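Local atomic coordinates of bartonella effector protein (Bep) substrate of VirB T4SS (Bartonella clarridgeiae, PDB entry 4YK2), a protein that is a Bartonella effector and substrate of the VirB type IV secretion system, probably recognised for translocation through its BID domain, the part described here. Residues E38-I41 with R42-Q46; I47-N51 with Q52-A56; N105-K108 with L109-I113. One frame throughout, in Å; residues are numbered along the deposited sequence.

Contact 1: residues E38-I41 with R42-Q46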
loop_
_atom_site.group_PDB
_atom_site.type_symbol
_atom_site.label_atom_id
_atom_site.label_comp_id
_atom_site.label_asym_id
_atom_site.label_seq_id
_atom_site.Cartn_x
_atom_site.Cartn_y
_atom_site.Cartn_z
ATOM N N GLU A 38 -2.699 4.378 5.414
ATOM C CA GLU A 38 -1.378 4.933 5.149
ATOM C C GLU A 38 -0.371 4.377 6.144
ATOM O O GLU A 38 0.745 4.043 5.782
ATOM C CB GLU A 38 -1.382 6.462 5.218
ATOM C CG GLU A 38 -2.147 7.144 4.108
ATOM C CD GLU A 38 -2.116 8.659 4.246
ATOM O OE1 GLU A 38 -2.004 9.144 5.388
ATOM O OE2 GLU A 38 -2.199 9.362 3.223
ATOM N N LYS A 39 -0.775 4.282 7.401
ATOM C CA LYS A 39 0.092 3.740 8.437
ATOM C C LYS A 39 0.424 2.265 8.174
ATOM O O LYS A 39 1.576 1.851 8.276
ATOM C CB LYS A 39 -0.575 3.906 9.808
ATOM C CG LYS A 39 0.243 3.423 11.002
ATOM C CD LYS A 39 -0.563 3.639 12.301
ATOM C CE LYS A 39 0.261 3.367 13.556
ATOM N NZ LYS A 39 -0.433 3.835 14.795
ATOM N N GLU A 40 -0.589 1.468 7.859
ATOM C CA GLU A 40 -0.361 0.053 7.597
ATOM C C GLU A 40 0.469 -0.149 6.319
ATOM O O GLU A 40 1.298 -1.061 6.256
ATOM C CB GLU A 40 -1.693 -0.698 7.503
ATOM C CG GLU A 40 -1.582 -2.202 7.234
ATOM C CD GLU A 40 -1.011 -3.000 8.408
ATOM O OE1 GLU A 40 -0.517 -2.403 9.385
ATOM O OE2 GLU A 40 -1.053 -4.246 8.353
ATOM N N ILE A 41 0.257 0.698 5.312
ATOM C CA ILE A 41 1.081 0.632 4.095
ATOM C C ILE A 41 2.560 0.912 4.413
ATOM O O ILE A 41 3.458 0.250 3.875
ATOM C CB ILE A 41 0.539 1.584 3.012
ATOM C CG1 ILE A 41 -0.808 1.048 2.488
ATOM C CG2 ILE A 41 1.544 1.708 1.849
ATOM C CD1 ILE A 41 -1.553 2.017 1.571
ATOM N N ARG A 42 2.816 1.886 5.283
ATOM C CA ARG A 42 4.188 2.155 5.705
ATOM C C ARG A 42 4.795 0.945 6.426
ATOM O O ARG A 42 5.937 0.563 6.150
ATOM C CB ARG A 42 4.258 3.395 6.607
ATOM C CG ARG A 42 4.258 4.723 5.847
ATOM C CD ARG A 42 4.632 5.896 6.748
ATOM N NE ARG A 42 3.773 5.973 7.925
ATOM C CZ ARG A 42 2.688 6.734 8.012
ATOM N NH1 ARG A 42 2.322 7.500 6.992
ATOM N NH2 ARG A 42 1.975 6.731 9.125
ATOM N N ARG A 43 4.029 0.351 7.342
ATOM C CA ARG A 43 4.494 -0.797 8.121
ATOM C C ARG A 43 4.809 -1.981 7.218
ATOM O O ARG A 43 5.869 -2.610 7.334
ATOM C CB ARG A 43 3.448 -1.212 9.171
ATOM C CG ARG A 43 3.982 -2.204 10.217
ATOM C CD ARG A 43 2.875 -2.746 11.152
ATOM N NE ARG A 43 1.885 -3.520 10.399
ATOM C CZ ARG A 43 2.013 -4.811 10.094
ATOM N NH1 ARG A 43 3.090 -5.485 10.475
ATOM N NH2 ARG A 43 1.063 -5.436 9.406
ATOM N N LEU A 44 3.898 -2.267 6.298
ATOM C CA LEU A 44 4.099 -3.371 5.358
ATOM C C LEU A 44 5.197 -3.094 4.317
ATOM O O LEU A 44 5.908 -4.016 3.900
ATOM C CB LEU A 44 2.780 -3.696 4.662
ATOM C CG LEU A 44 1.699 -4.255 5.605
ATOM C CD1 LEU A 44 0.363 -4.282 4.900
ATOM C CD2 LEU A 44 2.047 -5.664 6.087
ATOM N N SER A 45 5.340 -1.837 3.900
ATOM C CA SER A 45 6.377 -1.480 2.915
ATOM C C SER A 45 7.780 -1.636 3.509
ATOM O O SER A 45 8.732 -2.018 2.815
ATOM C CB SER A 45 6.183 -0.041 2.403
ATOM O OG SER A 45 5.006 0.079 1.597
ATOM N N GLN A 46 7.901 -1.318 4.791
ATOM C CA GLN A 46 9.135 -1.566 5.524
ATOM C C GLN A 46 9.499 -3.054 5.458
ATOM O O GLN A 46 10.667 -3.407 5.227
ATOM C CB GLN A 46 9.002 -1.094 6.976
ATOM C CG GLN A 46 10.143 -1.540 7.908
ATOM C CD GLN A 46 11.511 -1.042 7.463
ATOM O OE1 GLN A 46 11.636 0.027 6.858
ATOM N NE2 GLN A 46 12.550 -1.819 7.769
HETATM O O HOH W 1 0.130 9.302 7.100
#

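Contact 2: residues I47-N51 with Q52-A56. With SO4 (sulfate ion), chain E.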
loop_
_atom_site.group_PDB
_atom_site.type_symbol
_atom_site.label_atom_id
_atom_site.label_comp_id
_atom_site.label_asym_id
_atom_site.label_seq_id
_atom_site.Cartn_x
_atom_site.Cartn_y
_atom_site.Cartn_z
ATOM N N ILE A 47 8.507 -3.923 5.635
ATOM C CA ILE A 47 8.752 -5.368 5.611
ATOM C C ILE A 47 9.069 -5.874 4.204
ATOM O O ILE A 47 9.991 -6.673 4.006
ATOM C CB ILE A 47 7.551 -6.149 6.192
ATOM C CG1 ILE A 47 7.304 -5.754 7.655
ATOM C CG2 ILE A 47 7.805 -7.644 6.078
ATOM C CD1 ILE A 47 5.970 -6.268 8.233
ATOM N N VAL A 48 8.295 -5.421 3.224
ATOM C CA VAL A 48 8.448 -5.898 1.853
ATOM C C VAL A 48 9.724 -5.339 1.195
ATOM O O VAL A 48 10.463 -6.075 0.548
ATOM C CB VAL A 48 7.197 -5.545 1.010
ATOM C CG1 VAL A 48 7.433 -5.860 -0.462
ATOM C CG2 VAL A 48 5.973 -6.285 1.533
ATOM N N PHE A 49 9.980 -4.043 1.374
ATOM C CA PHE A 49 11.042 -3.358 0.635
ATOM C C PHE A 49 12.162 -2.815 1.510
ATOM O O PHE A 49 13.203 -2.411 0.995
ATOM C CB PHE A 49 10.464 -2.190 -0.179
ATOM C CG PHE A 49 9.532 -2.613 -1.281
ATOM C CD1 PHE A 49 10.003 -3.343 -2.366
ATOM C CD2 PHE A 49 8.189 -2.255 -1.248
ATOM C CE1 PHE A 49 9.159 -3.724 -3.398
ATOM C CE2 PHE A 49 7.324 -2.635 -2.276
ATOM C CZ PHE A 49 7.808 -3.373 -3.355
ATOM N N GLY A 50 11.963 -2.776 2.823
ATOM C CA GLY A 50 12.975 -2.185 3.685
ATOM C C GLY A 50 12.914 -0.668 3.670
ATOM O O GLY A 50 13.824 -0.011 4.153
ATOM N N ASN A 51 11.839 -0.110 3.119
ATOM C CA ASN A 51 11.652 1.350 3.068
ATOM C C ASN A 51 10.165 1.638 3.201
ATOM O O ASN A 51 9.381 1.322 2.310
ATOM C CB ASN A 51 12.215 1.946 1.765
ATOM C CG ASN A 51 12.113 3.476 1.709
ATOM O OD1 ASN A 51 11.413 4.111 2.503
ATOM N ND2 ASN A 51 12.831 4.070 0.771
ATOM N N GLN A 52 9.768 2.220 4.324
ATOM C CA GLN A 52 8.343 2.382 4.592
ATOM C C GLN A 52 7.686 3.356 3.606
ATOM O O GLN A 52 6.463 3.373 3.471
ATOM C CB GLN A 52 8.122 2.849 6.034
ATOM C CG GLN A 52 8.692 4.187 6.381
ATOM C CD GLN A 52 8.615 4.449 7.879
ATOM O OE1 GLN A 52 7.633 4.087 8.539
ATOM N NE2 GLN A 52 9.663 5.039 8.426
ATOM N N ASN A 53 8.499 4.150 2.909
ATOM C CA ASN A 53 7.969 5.067 1.900
ATOM C C ASN A 53 8.330 4.666 0.469
ATOM O O ASN A 53 8.338 5.509 -0.424
ATOM C CB ASN A 53 8.462 6.490 2.181
ATOM C CG ASN A 53 7.986 7.001 3.527
ATOM O OD1 ASN A 53 6.801 6.899 3.858
ATOM N ND2 ASN A 53 8.912 7.506 4.326
ATOM N N GLN A 54 8.617 3.384 0.249
ATOM C CA GLN A 54 9.049 2.909 -1.074
ATOM C C GLN A 54 8.076 3.312 -2.196
ATOM O O GLN A 54 8.486 3.738 -3.287
ATOM C CB GLN A 54 9.214 1.377 -1.067
ATOM C CG GLN A 54 9.898 0.843 -2.330
ATOM C CD GLN A 54 11.338 1.298 -2.399
ATOM O OE1 GLN A 54 12.126 1.002 -1.511
ATOM N NE2 GLN A 54 11.672 2.064 -3.421
ATOM N N LEU A 55 6.782 3.202 -1.918
ATOM C CA LEU A 55 5.776 3.426 -2.947
ATOM C C LEU A 55 5.101 4.792 -2.855
ATOM O O LEU A 55 3.969 4.949 -3.327
ATOM C CB LEU A 55 4.708 2.337 -2.881
ATOM C CG LEU A 55 5.217 0.903 -2.975
ATOM C CD1 LEU A 55 4.058 -0.071 -2.758
ATOM C CD2 LEU A 55 5.963 0.606 -4.323
ATOM N N ALA A 56 5.788 5.770 -2.262
ATOM C CA ALA A 56 5.240 7.132 -2.139
ATOM C C ALA A 56 4.709 7.676 -3.476
ATOM O O ALA A 56 3.621 8.251 -3.533
ATOM C CB ALA A 56 6.307 8.096 -1.560
HETATM S S SO4 E . 16.461 3.221 -0.116
HETATM O O1 SO4 E . 16.396 2.248 0.972
HETATM O O2 SO4 E . 15.185 3.240 -0.828
HETATM O O3 SO4 E . 17.510 2.828 -1.049
HETATM O O4 SO4 E . 16.765 4.548 0.419
#

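Contact 3: residues N105-K108 with L109-I113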
loop_
_atom_site.group_PDB
_atom_site.type_symbol
_atom_site.label_atom_id
_atom_site.label_comp_id
_atom_site.label_asym_id
_atom_site.label_seq_id
_atom_site.Cartn_x
_atom_site.Cartn_y
_atom_site.Cartn_z
ATOM N N ASN A 105 4.349 -10.874 2.906
ATOM C CA ASN A 105 3.572 -9.698 3.273
ATOM C C ASN A 105 3.093 -8.898 2.074
ATOM O O ASN A 105 2.398 -7.902 2.231
ATOM C CB ASN A 105 4.385 -8.817 4.221
ATOM C CG ASN A 105 4.282 -9.292 5.656
ATOM O OD1 ASN A 105 3.336 -8.953 6.352
ATOM N ND2 ASN A 105 5.232 -10.116 6.086
ATOM N N ILE A 106 3.450 -9.345 0.873
ATOM C CA ILE A 106 3.012 -8.668 -0.338
ATOM C C ILE A 106 1.476 -8.684 -0.464
ATOM O O ILE A 106 0.860 -7.653 -0.757
ATOM C CB ILE A 106 3.710 -9.286 -1.561
ATOM C CG1 ILE A 106 5.171 -8.803 -1.593
ATOM C CG2 ILE A 106 2.996 -8.923 -2.844
ATOM C CD1 ILE A 106 6.010 -9.434 -2.667
ATOM N N SER A 107 0.858 -9.841 -0.225
ATOM C CA SER A 107 -0.600 -9.941 -0.278
ATOM C C SER A 107 -1.290 -8.877 0.607
ATOM O O SER A 107 -2.200 -8.177 0.155
ATOM C CB SER A 107 -1.043 -11.350 0.136
ATOM O OG SER A 107 -2.441 -11.501 0.006
ATOM N N LYS A 108 -0.837 -8.729 1.850
ATOM C CA LYS A 108 -1.478 -7.769 2.744
ATOM C C LYS A 108 -1.152 -6.328 2.342
ATOM O O LYS A 108 -1.977 -5.436 2.539
ATOM C CB LYS A 108 -1.085 -8.036 4.202
ATOM C CG LYS A 108 -1.849 -9.208 4.856
ATOM C CD LYS A 108 -3.303 -8.849 5.192
ATOM C CE LYS A 108 -4.010 -9.972 5.955
ATOM N NZ LYS A 108 -5.308 -9.528 6.537
ATOM N N LEU A 109 0.021 -6.096 1.757
ATOM C CA LEU A 109 0.353 -4.762 1.257
ATOM C C LEU A 109 -0.609 -4.372 0.119
ATOM O O LEU A 109 -1.137 -3.261 0.088
ATOM C CB LEU A 109 1.816 -4.700 0.783
ATOM C CG LEU A 109 2.322 -3.395 0.149
ATOM C CD1 LEU A 109 2.039 -2.186 1.034
ATOM C CD2 LEU A 109 3.826 -3.489 -0.156
ATOM N N VAL A 110 -0.850 -5.296 -0.804
ATOM C CA VAL A 110 -1.826 -5.061 -1.871
ATOM C C VAL A 110 -3.228 -4.745 -1.294
ATOM O O VAL A 110 -3.907 -3.820 -1.750
ATOM C CB VAL A 110 -1.863 -6.273 -2.833
ATOM C CG1 VAL A 110 -3.014 -6.171 -3.824
ATOM C CG2 VAL A 110 -0.493 -6.424 -3.559
ATOM N N GLU A 111 -3.656 -5.498 -0.287
ATOM C CA GLU A 111 -4.976 -5.259 0.301
ATOM C C GLU A 111 -5.063 -3.884 0.935
ATOM O O GLU A 111 -6.085 -3.213 0.832
ATOM C CB GLU A 111 -5.317 -6.319 1.346
ATOM C CG GLU A 111 -5.604 -7.679 0.760
ATOM C CD GLU A 111 -6.193 -8.637 1.780
ATOM O OE1 GLU A 111 -6.910 -8.175 2.700
ATOM O OE2 GLU A 111 -5.931 -9.848 1.661
ATOM N N ALA A 112 -3.990 -3.457 1.586
ATOM C CA ALA A 112 -4.006 -2.163 2.255
ATOM C C ALA A 112 -4.070 -1.034 1.231
ATOM O O ALA A 112 -4.717 -0.015 1.461
ATOM C CB ALA A 112 -2.796 -2.011 3.146
ATOM N N ILE A 113 -3.423 -1.231 0.087
ATOM C CA ILE A 113 -3.474 -0.247 -0.986
ATOM C C ILE A 113 -4.881 -0.178 -1.583
ATOM O O ILE A 113 -5.377 0.909 -1.884
ATOM C CB ILE A 113 -2.405 -0.553 -2.059
ATOM C CG1 ILE A 113 -1.012 -0.255 -1.502
ATOM C CG2 ILE A 113 -2.652 0.262 -3.333
ATOM C CD1 ILE A 113 0.128 -0.786 -2.390
HETATM O O HOH W 2 -3.734 -10.765 2.249
#

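Contact 1: residues E38-I41 with R42-Q46
Glu40 and Arg43 are joined by a two-pronged salt bridge one helical turn apart. Arg43 NE meets Glu40 OE1 at 2.8 Å and Arg43 NH2 meets Glu40 OE2 at 2.6 Å, both nearly straight, so the guanidinium offers its side with one nitrogen to each oxygen. The carboxylate lies at the guanidinium edge, but the two planes are turned 38° apart: the bonds leave the arginine in its own plane and arrive tilted out of the carboxylate plane. Both chains point the same way from the helix, each with CG opposite the backbone N, and bends further out, at chi2 in Glu40 (69°) and chi3 in Arg43 (64°), turn the charged groups to each other. Glu40 CG, placed by chi1, lies 3.7 Å from Leu44 CD1.

Arg42 takes another course. In one of its two conformers the chain folds back over the preceding turn, so that one guanidinium face lies above Glu38 O and Lys39 CA, with NH2 3.6 Å from Lys39 CA. At the guanidinium edge of this conformer, in plane, a water accepts from Arg42 NH1 and donates to Glu38 OE1, linking acid and base without direct contact. These residues belong to helix 21-49 of the BID domain, a four-helix bundle topped with a hook. On the buried side, Ile41 O accepts two bonds from Ser45, one from N and one from OG (2.8 Å from Ile41 O), reaching it from opposite faces of the carbonyl plane; the hydroxyl's proton is thereby used within its own helix. Beyond this shell, Ile41 packs on Ala112 and Tyr116, and Ser45 on Leu109, all of helix 106-123. Arg42 also touches Gln52 and Asn53 in the loop that follows its helix.

Contact 2: residues I47-N51 with Q52-A56
Phe49 presents a ring face to Gln54 just where helix 21-49 of the BID domain ends and the chain turns toward helix 56-64. Gln54 CG sits 4.0 Å from the ring centroid in a CH-pi contact, while Leu55 CD2 approaches Phe49 CE2 at 4.1 Å. Val48 CG1 covers the opposite face of the Phe49 ring, and Leu55 in turn packs on Phe83 and on Ile113 of helix 106-123. Gly50 then leaves the helix with a positive phi of 79°, where a side chain would press on the carbonyl oxygen of Phe49. Asn51 starts a type I beta turn: its O accepts from Gln54 N at 3.0 Å, and its side chain makes an Asx turn, OD1 accepting from Asn53 N at 2.9 Å. Both donors stand above the carbonyl planes they meet. With CG opposite the backbone N (chi1 -177°), the Asn51 amide is placed alongside the turn, where OD1 can reach Asn53 N. A bend at chi2 brings Gln54 OE1 to 3.4 Å from Asn51 CB. Asn51 ND2, the other end of the same amide, donates to O2 of a sulfate ion, probably from the crystallisation liquor, over 3.0 Å.

Contact 3: residues N105-K108 with L109-I113
Ser107 and Glu111, one helical turn apart, face each other across a water. It lies 2.7 Å from Ser107 OG and donates to Glu111 OE2 at 2.5 Å, bridging oxygens that are themselves 4.2 Å apart. The Glu111 chain runs extended beyond CG, which starts beside its own backbone N (chi1 -71°) and passes 3.5 Å from Ser107 O, so the aliphatic part lies over the preceding turn and the carboxylate reaches the water. Lys108 comes up to the same acid with its ammonium end: in one of its two conformers, a bend at chi2 (-74°) carries NZ to 4.4 Å from Glu111 OE1, too far for a salt bridge, although the opposite charges probably still attract.

This polar side belongs to the start of helix 106-123 in the BID four-helix bundle, whose other sides pack on neighbouring helices. Val110 sets its CG2 branch back toward the preceding turn, 3.3 Å from Ile106 O and 4.4 Å from Ile106 CG2. Leu109 leans differently: its CB stays by the carbonyls of Asn105 and Ile106, whereas the branched end leads away from that turn, and the side chain packs on Leu76 of helix 69-78. Main-chain bonds secure the turn, among them Val110 N to Ile106 O at 2.9 Å. The Asn105 amide uses ND2 to donate to Gln101 O, while its side chain touches Leu44 and Ile47 of helix 21-49.

In the fold
The chain first passes through contact 1, two successive turns within helix 21-49, then runs directly into contact 2, which ends that helix and closes the tight turn leading to helix 56-64. Contact 3 comes much later, at the start of helix 106-123. All three lie in series, neither nested nor crossed. In space, contact 2 folds back on contact 1, with Gln52 CB against the Arg42 carbonyl and Ser45 CB packed against the Asn51 carbonyl oxygen. Contact 3 lies against both: Leu44 and Ile41 meet residues 105-112, and Val48 fits against Ile106 and Leu109, tying the end of helix 21-49 to the beginning of helix 106-123.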